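Local coordinates for protein D-glycerate 3-kinase (Cryptococcus neoformans var. grubii serotype A, PDB 6CKG) that probably catalyses the ATP-dependent phosphorylation of D-glycerate at its 3-hydroxyl, giving 3-phosphoglycerate, at residues T261-Q266 against H286-Y291. Sequence-based numbering, arbitrary orientation.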
loop_
_atom_site.group_PDB
_atom_site.type_symbol
_atom_site.label_atom_id
_atom_site.label_comp_id
_atom_site.label_asym_id
_atom_site.label_seq_id
_atom_site.Cartn_x
_atom_site.Cartn_y
_atom_site.Cartn_z
ATOM N N THR A 261 10.657 8.823 -12.044
ATOM C CA THR A 261 12.047 9.156 -11.761
ATOM C C THR A 261 12.585 8.330 -10.594
ATOM O O THR A 261 13.681 7.764 -10.672
ATOM C CB THR A 261 12.163 10.651 -11.467
ATOM O OG1 THR A 261 11.652 11.394 -12.580
ATOM C CG2 THR A 261 13.616 11.037 -11.200
ATOM N N TRP A 262 11.815 8.245 -9.507
ATOM C CA TRP A 262 12.231 7.468 -8.342
ATOM C C TRP A 262 12.396 5.989 -8.685
ATOM O O TRP A 262 13.378 5.353 -8.288
ATOM C CB TRP A 262 11.214 7.636 -7.217
ATOM C CG TRP A 262 11.231 8.977 -6.562
ATOM C CD1 TRP A 262 12.268 9.862 -6.520
ATOM C CD2 TRP A 262 10.148 9.588 -5.846
ATOM N NE1 TRP A 262 11.897 10.989 -5.819
ATOM C CE2 TRP A 262 10.602 10.842 -5.392
ATOM C CE3 TRP A 262 8.843 9.191 -5.540
ATOM C CZ2 TRP A 262 9.794 11.708 -4.655
ATOM C CZ3 TRP A 262 8.041 10.052 -4.809
ATOM C CH2 TRP A 262 8.520 11.301 -4.379
ATOM N N ARG A 263 11.435 5.418 -9.417
ATOM C CA ARG A 263 11.517 3.992 -9.719
ATOM C C ARG A 263 12.694 3.684 -10.634
ATOM O O ARG A 263 13.278 2.598 -10.545
ATOM C CB ARG A 263 10.208 3.504 -10.338
ATOM C CG ARG A 263 10.111 1.983 -10.455
ATOM C CD ARG A 263 10.301 1.304 -9.103
ATOM N NE ARG A 263 10.264 -0.153 -9.198
ATOM C CZ ARG A 263 11.301 -0.905 -9.553
ATOM N NH1 ARG A 263 12.461 -0.335 -9.853
ATOM N NH2 ARG A 263 11.184 -2.227 -9.612
ATOM N N LEU A 264 13.061 4.621 -11.514
ATOM C CA LEU A 264 14.281 4.464 -12.302
ATOM C C LEU A 264 15.520 4.512 -11.413
ATOM O O LEU A 264 16.425 3.681 -11.550
ATOM C CB LEU A 264 14.360 5.539 -13.386
ATOM C CG LEU A 264 13.806 5.135 -14.751
ATOM C CD1 LEU A 264 13.959 6.272 -15.751
ATOM C CD2 LEU A 264 14.510 3.885 -15.251
ATOM N N GLN A 265 15.590 5.496 -10.511
ATOM C CA GLN A 265 16.697 5.549 -9.554
ATOM C C GLN A 265 16.817 4.243 -8.787
ATOM O O GLN A 265 17.919 3.704 -8.616
ATOM C CB GLN A 265 16.503 6.692 -8.556
ATOM C CG GLN A 265 16.465 8.097 -9.125
ATOM C CD GLN A 265 16.383 9.128 -8.013
ATOM O OE1 GLN A 265 16.719 8.831 -6.866
ATOM N NE2 GLN A 265 15.932 10.338 -8.340
ATOM N N GLN A 266 15.681 3.739 -8.290
ATOM C CA GLN A 266 15.683 2.497 -7.525
ATOM C C GLN A 266 16.269 1.349 -8.339
ATOM O O GLN A 266 17.106 0.588 -7.842
ATOM C CB GLN A 266 14.263 2.150 -7.068
ATOM C CG GLN A 266 14.166 0.758 -6.423
ATOM C CD GLN A 266 12.749 0.358 -6.028
ATOM O OE1 GLN A 266 11.901 1.210 -5.743
ATOM N NE2 GLN A 266 12.491 -0.950 -6.005
ATOM N N HIS A 286 7.402 0.938 -18.840
ATOM C CA HIS A 286 6.222 0.086 -19.000
ATOM C C HIS A 286 5.720 -0.435 -17.653
ATOM O O HIS A 286 4.508 -0.562 -17.433
ATOM C CB HIS A 286 6.537 -1.087 -19.933
ATOM C CG HIS A 286 6.890 -0.681 -21.333
ATOM N ND1 HIS A 286 6.029 0.025 -22.147
ATOM C CD2 HIS A 286 8.004 -0.907 -22.072
ATOM C CE1 HIS A 286 6.601 0.228 -23.321
ATOM N NE2 HIS A 286 7.799 -0.327 -23.302
ATOM N N PHE A 287 6.642 -0.762 -16.748
ATOM C CA PHE A 287 6.253 -1.221 -15.419
ATOM C C PHE A 287 5.418 -0.168 -14.695
ATOM O O PHE A 287 4.348 -0.467 -14.154
ATOM C CB PHE A 287 7.512 -1.572 -14.627
ATOM C CG PHE A 287 7.267 -1.970 -13.202
ATOM C CD1 PHE A 287 6.980 -3.287 -12.875
ATOM C CD2 PHE A 287 7.374 -1.038 -12.180
ATOM C CE1 PHE A 287 6.779 -3.665 -11.546
ATOM C CE2 PHE A 287 7.180 -1.411 -10.843
ATOM C CZ PHE A 287 6.883 -2.726 -10.533
ATOM N N ILE A 288 5.887 1.079 -14.689
ATOM C CA ILE A 288 5.213 2.114 -13.919
ATOM C C ILE A 288 3.926 2.541 -14.621
ATOM O O ILE A 288 2.966 2.965 -13.966
ATOM C CB ILE A 288 6.171 3.295 -13.673
ATOM C CG1 ILE A 288 7.170 2.956 -12.554
ATOM C CG2 ILE A 288 5.420 4.574 -13.294
ATOM C CD1 ILE A 288 6.528 2.706 -11.171
ATOM N N ASN A 289 3.864 2.398 -15.948
ATOM C CA ASN A 289 2.638 2.715 -16.668
ATOM C C ASN A 289 1.490 1.787 -16.289
ATOM O O ASN A 289 0.330 2.145 -16.512
ATOM C CB ASN A 289 2.876 2.662 -18.181
ATOM C CG ASN A 289 3.638 3.862 -18.693
ATOM O OD1 ASN A 289 3.687 4.900 -18.043
ATOM N ND2 ASN A 289 4.226 3.729 -19.870
ATOM N N ARG A 290 1.779 0.606 -15.737
ATOM C CA ARG A 290 0.714 -0.257 -15.228
ATOM C C ARG A 290 0.165 0.227 -13.884
ATOM O O ARG A 290 -1.006 -0.021 -13.583
ATOM C CB ARG A 290 1.204 -1.708 -15.103
ATOM C CG ARG A 290 1.295 -2.486 -16.449
ATOM C CD ARG A 290 1.729 -3.979 -16.299
ATOM N NE ARG A 290 0.690 -4.844 -15.716
ATOM C CZ ARG A 290 0.731 -5.345 -14.478
ATOM N NH1 ARG A 290 -0.256 -6.109 -14.023
ATOM N NH2 ARG A 290 1.765 -5.090 -13.693
ATOM N N TYR A 291 0.982 0.900 -13.063
ATOM C CA TYR A 291 0.530 1.406 -11.770
ATOM C C TYR A 291 -0.074 2.802 -11.844
ATOM O O TYR A 291 -1.002 3.103 -11.086
ATOM C CB TYR A 291 1.691 1.431 -10.768
ATOM C CG TYR A 291 2.162 0.055 -10.369
ATOM C CD1 TYR A 291 3.034 -0.673 -11.185
ATOM C CD2 TYR A 291 1.722 -0.529 -9.184
ATOM C CE1 TYR A 291 3.457 -1.942 -10.823
ATOM C CE2 TYR A 291 2.139 -1.794 -8.817
ATOM C CZ TYR A 291 3.007 -2.490 -9.635
ATOM O OH TYR A 291 3.414 -3.744 -9.263
#
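The guanidinium of Arg263 and the ring of Phe287 meet with their planes 68° apart. Arg263 NE lies 3.7 Å from Phe287 CE2. The approach is oblique, and the two side chains run roughly at right angles to each other. Each flat group has a neighbour from its own helix on one face. On the guanidinium it is Gln266 NE2, 3.7 Å above the plane and over the centre. On the Phe287 ring it is Tyr291 CE1, 3.5 Å above the plane and shifted toward the rim. The Tyr291 ring in turn has Phe287 O at its edge, in plane.

Nearer the Arg263 backbone the contact is aliphatic. Arg263 CG is 3.7 Å from Ile288 CD1, and Arg263 CB is 3.8 Å from Ile288 CG1. The methylene part of the arginine thus lies against the CG1 branch of the isoleucine. A bend at chi2 (56°) turns the rest of the arginine from Ile288 to Phe287. The nearest CA atoms across the pair, those of Arg263 and Ile288, are 7.8 Å apart.

The contact joins helices 258-273 and 281-298 of what strand order and sequence indicate is a P-loop kinase fold. Helix 258-273 follows strand 247-253 of the central sheet. Both helices reach the glycine-rich loop after strand 48-53: Trp262 touches Pro55, and Tyr291 touches Gln56.

The charge of Arg263 is met within its own helix, where NH1 forms a salt bridge with Glu267. Ile288 is buried and also packs on Val259 and Trp260, while Val284, one turn before it, touches both Arg263 and Leu264.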